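Local coordinates for protein superoxide dismutase [Fe] (Sulfolobus acidocaldarius, PDB 1B06) that destroys superoxide radicals, converting them with protons to hydrogen peroxide and oxygen at an iron ion bound in each subunit, at residues D50-E53 with K54-K57; Q68-L71 with R72-F76; P23-K27 with D28-V32. One frame throughout, in Å; residues are numbered along the deposited sequence.

Contact 1: D50-E53 with K54-K57; sequences DRLE and KLIK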
loop_
_atom_site.group_PDB
_atom_site.type_symbol
_atom_site.label_atom_id
_atom_site.label_comp_id
_atom_site.label_asym_id
_atom_site.label_seq_id
_atom_site.Cartn_x
_atom_site.Cartn_y
_atom_site.Cartn_z
ATOM N N ASP A 50 21.547 -11.399 5.237
ATOM C CA ASP A 50 22.995 -11.282 5.236
ATOM C C ASP A 50 23.362 -9.803 5.381
ATOM O O ASP A 50 24.214 -9.441 6.197
ATOM C CB ASP A 50 23.569 -11.823 3.924
ATOM C CG ASP A 50 23.504 -13.333 3.837
ATOM O OD1 ASP A 50 23.491 -13.993 4.896
ATOM O OD2 ASP A 50 23.466 -13.861 2.708
ATOM N N ARG A 51 22.710 -8.955 4.588
ATOM C CA ARG A 51 22.959 -7.518 4.627
ATOM C C ARG A 51 22.580 -6.921 5.978
ATOM O O ARG A 51 23.326 -6.114 6.534
ATOM C CB ARG A 51 22.182 -6.810 3.517
ATOM C CG ARG A 51 22.976 -6.639 2.242
ATOM C CD ARG A 51 22.148 -5.978 1.158
ATOM N NE ARG A 51 22.194 -4.519 1.226
ATOM C CZ ARG A 51 23.286 -3.784 1.016
ATOM N NH1 ARG A 51 24.439 -4.368 0.726
ATOM N NH2 ARG A 51 23.222 -2.458 1.079
ATOM N N LEU A 52 21.426 -7.314 6.504
ATOM C CA LEU A 52 20.983 -6.800 7.795
ATOM C C LEU A 52 21.983 -7.195 8.883
ATOM O O LEU A 52 22.294 -6.410 9.779
ATOM C CB LEU A 52 19.589 -7.342 8.141
ATOM C CG LEU A 52 18.931 -6.777 9.412
ATOM C CD1 LEU A 52 18.902 -5.249 9.349
ATOM C CD2 LEU A 52 17.515 -7.323 9.552
ATOM N N GLU A 53 22.481 -8.421 8.797
ATOM C CA GLU A 53 23.446 -8.915 9.765
ATOM C C GLU A 53 24.721 -8.072 9.715
ATOM O O GLU A 53 25.260 -7.676 10.750
ATOM C CB GLU A 53 23.774 -10.373 9.463
ATOM C CG GLU A 53 24.495 -11.093 10.569
ATOM C CD GLU A 53 24.782 -12.533 10.215
ATOM O OE1 GLU A 53 25.586 -12.766 9.292
ATOM O OE2 GLU A 53 24.200 -13.432 10.856
ATOM N N LYS A 54 25.196 -7.798 8.504
ATOM C CA LYS A 54 26.404 -7.001 8.307
ATOM C C LYS A 54 26.208 -5.613 8.895
ATOM O O LYS A 54 27.099 -5.062 9.546
ATOM C CB LYS A 54 26.711 -6.866 6.818
ATOM C CG LYS A 54 27.509 -8.008 6.238
ATOM C CD LYS A 54 27.996 -7.655 4.841
ATOM C CE LYS A 54 28.369 -8.902 4.048
ATOM N NZ LYS A 54 27.448 -9.124 2.893
ATOM N N LEU A 55 25.028 -5.056 8.644
ATOM C CA LEU A 55 24.659 -3.731 9.124
ATOM C C LEU A 55 24.714 -3.697 10.646
ATOM O O LEU A 55 25.257 -2.763 11.234
ATOM C CB LEU A 55 23.248 -3.393 8.632
ATOM C CG LEU A 55 22.519 -2.119 9.048
ATOM C CD1 LEU A 55 21.436 -1.838 8.025
ATOM C CD2 LEU A 55 21.896 -2.281 10.422
ATOM N N ILE A 56 24.157 -4.725 11.277
ATOM C CA ILE A 56 24.144 -4.810 12.728
ATOM C C ILE A 56 25.562 -4.933 13.296
ATOM O O ILE A 56 25.887 -4.311 14.306
ATOM C CB ILE A 56 23.291 -6.007 13.195
ATOM C CG1 ILE A 56 21.823 -5.769 12.826
ATOM C CG2 ILE A 56 23.444 -6.206 14.700
ATOM C CD1 ILE A 56 20.912 -6.946 13.105
ATOM N N LYS A 57 26.398 -5.731 12.639
ATOM C CA LYS A 57 27.780 -5.938 13.073
ATOM C C LYS A 57 28.631 -4.692 12.867
ATOM O O LYS A 57 29.562 -4.435 13.627
ATOM C CB LYS A 57 28.415 -7.091 12.292
ATOM C CG LYS A 57 27.807 -8.452 12.568
ATOM C CD LYS A 57 28.879 -9.524 12.661
ATOM C CE LYS A 57 29.034 -10.267 11.344
ATOM N NZ LYS A 57 28.574 -11.682 11.453
#
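Glu53 and Lys57 run side by side one helical turn apart, pointing the same way, and meet through a long salt bridge, OE1 of Glu53 lying 3.8 Å from NZ of Lys57. The first torsion of Glu53 (chi1 -166°) swings CG to the far side from N, and the chain stays extended to the carboxylate, whereas Lys57 bends at every torsion after the first to bring its ammonium alongside. The other carboxylate oxygen, OE2, accepts a hydrogen bond from the backbone N of Leu6, which pins the N-terminal arm of the chain against the helix. Asp50, one turn earlier, likewise pairs with Arg8 of that arm.

Beneath the charges lie regular i+4 to i backbone bonds, from Lys54 N to Asp50 O (3.0 Å) through Lys57 N to Glu53 O (2.9 Å). They belong to the C-terminal end of helix 27-57, the first long helix of the alpha-hairpin domain of iron/manganese superoxide dismutases.

The apolar contacts fall on the buried side. CD1 of Ile56 comes within 4.2 Å of CG of Leu52, the two side chains slanting across each other, and CG1 of Ile56 lies close to Leu52 O, 3.1 Å away. CD2 of Leu55 approaches CD1 of Leu52 more loosely, at 4.4 Å. Arg51 turns from this cluster to a third subunit, where its NE forms a salt bridge with Asp66 and its NH1 a hydrogen bond to Gly63 O.

Contact 2: Q68-L71 with R72-F76; sequences QGIL and RGLTF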
loop_
_atom_site.group_PDB
_atom_site.type_symbol
_atom_site.label_atom_id
_atom_site.label_comp_id
_atom_site.label_asym_id
_atom_site.label_seq_id
_atom_site.Cartn_x
_atom_site.Cartn_y
_atom_site.Cartn_z
ATOM N N GLN A 68 15.132 1.151 4.485
ATOM C CA GLN A 68 13.775 0.851 4.032
ATOM C C GLN A 68 13.785 -0.194 2.921
ATOM O O GLN A 68 12.851 -0.980 2.792
ATOM C CB GLN A 68 13.078 2.119 3.541
ATOM C CG GLN A 68 12.342 2.870 4.638
ATOM C CD GLN A 68 11.256 2.039 5.277
ATOM O OE1 GLN A 68 10.274 1.691 4.630
ATOM N NE2 GLN A 68 11.425 1.715 6.556
ATOM N N GLY A 69 14.842 -0.193 2.116
ATOM C CA GLY A 69 14.941 -1.163 1.042
ATOM C C GLY A 69 15.129 -2.560 1.604
ATOM O O GLY A 69 14.609 -3.539 1.064
ATOM N N ILE A 70 15.870 -2.652 2.704
ATOM C CA ILE A 70 16.138 -3.931 3.347
ATOM C C ILE A 70 14.913 -4.434 4.116
ATOM O O ILE A 70 14.511 -5.592 3.974
ATOM C CB ILE A 70 17.330 -3.813 4.322
ATOM C CG1 ILE A 70 18.608 -3.507 3.539
ATOM C CG2 ILE A 70 17.487 -5.098 5.130
ATOM C CD1 ILE A 70 19.774 -3.058 4.406
ATOM N N LEU A 71 14.322 -3.559 4.923
ATOM C CA LEU A 71 13.153 -3.918 5.719
ATOM C C LEU A 71 11.927 -4.278 4.885
ATOM O O LEU A 71 11.274 -5.281 5.148
ATOM C CB LEU A 71 12.799 -2.782 6.677
ATOM C CG LEU A 71 13.783 -2.576 7.828
ATOM C CD1 LEU A 71 13.333 -1.391 8.657
ATOM C CD2 LEU A 71 13.869 -3.836 8.679
ATOM N N ARG A 72 11.601 -3.462 3.889
ATOM C CA ARG A 72 10.445 -3.763 3.057
ATOM C C ARG A 72 10.709 -5.000 2.186
ATOM O O ARG A 72 9.787 -5.750 1.853
ATOM C CB ARG A 72 10.081 -2.559 2.186
ATOM C CG ARG A 72 8.620 -2.569 1.756
ATOM C CD ARG A 72 8.090 -1.192 1.371
ATOM N NE ARG A 72 6.685 -1.260 0.969
ATOM C CZ ARG A 72 6.266 -1.443 -0.281
ATOM N NH1 ARG A 72 7.138 -1.579 -1.273
ATOM N NH2 ARG A 72 4.967 -1.484 -0.542
ATOM N N GLY A 73 11.970 -5.213 1.829
ATOM C CA GLY A 73 12.314 -6.371 1.022
ATOM C C GLY A 73 12.111 -7.626 1.842
ATOM O O GLY A 73 11.809 -8.691 1.312
ATOM N N LEU A 74 12.269 -7.491 3.152
ATOM C CA LEU A 74 12.102 -8.622 4.047
ATOM C C LEU A 74 10.639 -9.032 4.248
ATOM O O LEU A 74 10.356 -10.232 4.299
ATOM C CB LEU A 74 12.771 -8.331 5.394
ATOM C CG LEU A 74 14.295 -8.494 5.365
ATOM C CD1 LEU A 74 14.903 -7.855 6.594
ATOM C CD2 LEU A 74 14.659 -9.973 5.302
ATOM N N THR A 75 9.707 -8.074 4.365
ATOM C CA THR A 75 8.293 -8.460 4.535
ATOM C C THR A 75 7.826 -9.144 3.276
ATOM O O THR A 75 7.044 -10.082 3.326
ATOM C CB THR A 75 7.284 -7.294 4.717
ATOM O OG1 THR A 75 7.898 -6.037 4.429
ATOM C CG2 THR A 75 6.718 -7.320 6.090
ATOM N N PHE A 76 8.288 -8.629 2.145
ATOM C CA PHE A 76 7.933 -9.187 0.859
ATOM C C PHE A 76 8.363 -10.649 0.780
ATOM O O PHE A 76 7.536 -11.550 0.594
ATOM C CB PHE A 76 8.602 -8.388 -0.261
ATOM C CG PHE A 76 8.372 -8.967 -1.621
ATOM C CD1 PHE A 76 7.086 -9.036 -2.152
ATOM C CD2 PHE A 76 9.426 -9.500 -2.353
ATOM C CE1 PHE A 76 6.849 -9.636 -3.392
ATOM C CE2 PHE A 76 9.202 -10.103 -3.597
ATOM C CZ PHE A 76 7.911 -10.172 -4.115
#
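Leu74 packs back on Ile70 one turn earlier in helix 67-89, the second long helix of the alpha-hairpin domain; the two side chains lie alongside each other, CD1 of Leu74 4.1 Å from CG2 of Ile70. The backbone bonds between the turns are uneven. Arg72 N gives a fairly straight bond to Gln68 O (3.0 Å, 160°), but Gly73 N reaches Gly69 O from above the carbonyl plane. Leu74 N makes weak bonds to both Ile70 O and Leu71 O, and the latter oxygen also takes the N-H of Thr75. Further along, Asn77 ND2 donates to Gly73 O and Asn79 ND2 to Thr75 O.

The polar side chains find their partners largely in other subunits. Gln68 NE2 donates to Ser129 OG and Thr151 OG1 of the second subunit. Arg72, its CG beside the carbonyl carbon (chi1 -156°), runs extended to NE and carries NH2 to a salt bridge with Glu153 of the fourth subunit. Arg72 of the third subunit comes close to NE, and the glutamate probably offsets the like charges.

Arg72 O is gripped twice from one face of its plane: by Phe76 N at 3.3 Å and by the hydroxyl OG1 of Thr75 at 3.2 Å.

Contact 3: P23-K27 with D28-V32; sequences PYISK and DIIDV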
loop_
_atom_site.group_PDB
_atom_site.type_symbol
_atom_site.label_atom_id
_atom_site.label_comp_id
_atom_site.label_asym_id
_atom_site.label_seq_id
_atom_site.Cartn_x
_atom_site.Cartn_y
_atom_site.Cartn_z
ATOM N N PRO A 23 -6.479 -32.956 -11.843
ATOM C CA PRO A 23 -6.491 -31.970 -12.928
ATOM C C PRO A 23 -6.782 -30.531 -12.506
ATOM O O PRO A 23 -6.824 -29.638 -13.345
ATOM C CB PRO A 23 -7.587 -32.489 -13.842
ATOM C CG PRO A 23 -8.597 -33.051 -12.874
ATOM C CD PRO A 23 -7.802 -33.591 -11.693
ATOM N N TYR A 24 -6.986 -30.304 -11.214
ATOM C CA TYR A 24 -7.309 -28.966 -10.722
ATOM C C TYR A 24 -6.185 -27.952 -10.892
ATOM O O TYR A 24 -6.429 -26.799 -11.248
ATOM C CB TYR A 24 -7.758 -29.073 -9.271
ATOM C CG TYR A 24 -8.771 -30.183 -9.113
ATOM C CD1 TYR A 24 -10.022 -30.093 -9.721
ATOM C CD2 TYR A 24 -8.457 -31.355 -8.423
ATOM C CE1 TYR A 24 -10.932 -31.141 -9.653
ATOM C CE2 TYR A 24 -9.361 -32.408 -8.350
ATOM C CZ TYR A 24 -10.596 -32.294 -8.969
ATOM O OH TYR A 24 -11.496 -33.328 -8.903
ATOM N N ILE A 25 -4.954 -28.376 -10.637
ATOM C CA ILE A 25 -3.791 -27.516 -10.825
ATOM C C ILE A 25 -2.722 -28.381 -11.478
ATOM O O ILE A 25 -2.203 -29.309 -10.862
ATOM C CB ILE A 25 -3.246 -26.959 -9.493
ATOM C CG1 ILE A 25 -4.380 -26.299 -8.705
ATOM C CG2 ILE A 25 -2.136 -25.946 -9.774
ATOM C CD1 ILE A 25 -3.922 -25.560 -7.466
ATOM N N SER A 26 -2.406 -28.078 -12.732
ATOM C CA SER A 26 -1.414 -28.844 -13.481
ATOM C C SER A 26 -0.021 -28.876 -12.853
ATOM O O SER A 26 0.378 -27.959 -12.137
ATOM C CB SER A 26 -1.316 -28.304 -14.909
ATOM O OG SER A 26 -0.482 -27.165 -14.961
ATOM N N LYS A 27 0.716 -29.942 -13.145
ATOM C CA LYS A 27 2.067 -30.113 -12.628
ATOM C C LYS A 27 2.999 -29.035 -13.158
ATOM O O LYS A 27 3.993 -28.701 -12.518
ATOM C CB LYS A 27 2.609 -31.494 -13.005
ATOM C CG LYS A 27 2.770 -31.711 -14.499
ATOM C CD LYS A 27 2.474 -33.160 -14.889
ATOM C CE LYS A 27 2.124 -33.291 -16.370
ATOM N NZ LYS A 27 3.311 -33.098 -17.252
ATOM N N ASP A 28 2.678 -28.488 -14.326
ATOM C CA ASP A 28 3.497 -27.435 -14.921
ATOM C C ASP A 28 3.510 -26.212 -14.019
ATOM O O ASP A 28 4.523 -25.520 -13.908
ATOM C CB ASP A 28 2.950 -27.036 -16.289
ATOM C CG ASP A 28 3.177 -28.100 -17.338
ATOM O OD1 ASP A 28 4.073 -28.949 -17.144
ATOM O OD2 ASP A 28 2.457 -28.084 -18.358
ATOM N N ILE A 29 2.375 -25.947 -13.380
ATOM C CA ILE A 29 2.248 -24.810 -12.485
ATOM C C ILE A 29 2.962 -25.099 -11.170
ATOM O O ILE A 29 3.787 -24.311 -10.718
ATOM C CB ILE A 29 0.765 -24.502 -12.204
ATOM C CG1 ILE A 29 0.151 -23.783 -13.408
ATOM C CG2 ILE A 29 0.631 -23.656 -10.953
ATOM C CD1 ILE A 29 -1.364 -23.721 -13.374
ATOM N N ILE A 30 2.644 -26.239 -10.568
ATOM C CA ILE A 30 3.242 -26.629 -9.300
ATOM C C ILE A 30 4.764 -26.654 -9.354
ATOM O O ILE A 30 5.435 -26.192 -8.434
ATOM C CB ILE A 30 2.727 -28.014 -8.861
ATOM C CG1 ILE A 30 1.207 -27.969 -8.715
ATOM C CG2 ILE A 30 3.358 -28.419 -7.532
ATOM C CD1 ILE A 30 0.720 -27.029 -7.609
ATOM N N ASP A 31 5.306 -27.191 -10.437
ATOM C CA ASP A 31 6.750 -27.274 -10.601
ATOM C C ASP A 31 7.448 -25.917 -10.474
ATOM O O ASP A 31 8.307 -25.734 -9.610
ATOM C CB ASP A 31 7.072 -27.896 -11.960
ATOM C CG ASP A 31 8.555 -28.153 -12.147
ATOM O OD1 ASP A 31 9.202 -28.652 -11.201
ATOM O OD2 ASP A 31 9.071 -27.853 -13.245
ATOM N N VAL A 32 7.080 -24.969 -11.334
ATOM C CA VAL A 32 7.682 -23.634 -11.311
ATOM C C VAL A 32 7.229 -22.786 -10.112
ATOM O O VAL A 32 7.965 -21.919 -9.639
ATOM C CB VAL A 32 7.379 -22.868 -12.618
ATOM C CG1 VAL A 32 5.890 -22.593 -12.728
ATOM C CG2 VAL A 32 8.165 -21.574 -12.655
#
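Ile25, in the loop before helix 27-57, meets the first turn through one methyl: its CG2 lies 3.7 Å from CD1 of Ile30 and 3.8 Å from CG2 of Ile29. Both cross the Ile25 side chain at about a right angle, and the one methyl branch serves both. The side chain of Ile29 also lies about 4 Å from that of the iron ligand His33.

Ile30 can be followed outward. Its CB stands 3.9 Å from the carbonyl oxygen of Lys27. CG1, set anti to the carbonyl carbon and beside the backbone N (chi1 -59°), comes down on Ser26 O at 3.5 Å and has CG2 of Ile25 next to it. At the tip, CD1 folds back (chi2 -64°) onto that same methyl.

Ser26 is the N-cap. Its OG takes a weak capping bond from Ile29 N, and its carbonyl oxygen accepts a nearly straight bond (172°) in the carbonyl plane from Ile30 N, with a weaker one from Ile29 N. Lys27 O accepts from Asp31 N at 2.9 Å. On the outer side Lys27 and Asp28 point the same way, with opposite charges near each other but beyond a salt bridge. Gln179 OE1 accepts from Ser26 N and fixes the loop just before the cap.

The capped turn opens the first hairpin helix against the short helix 177-180, where Ile29 packs on Leu178 and Gln179.

From the N terminus, contact 3 comes first, where the loop before helix 27-57 turns into its opening residues; contact 1 lies at the far end of the same helix, about 38 Å away between centres. The chain then loops over to helix 67-89, and contact 2 sits near its start. All three are local and follow in series, so none encloses or crosses another. Contacts 1 and 2 meet across the two arms of the hairpin: CD2 of Leu52 lies 4.0 Å from CD1 of Leu74, and Leu55 packs on Ile70. Both also reach the second subunit, while contact 3 belongs to the end near the iron.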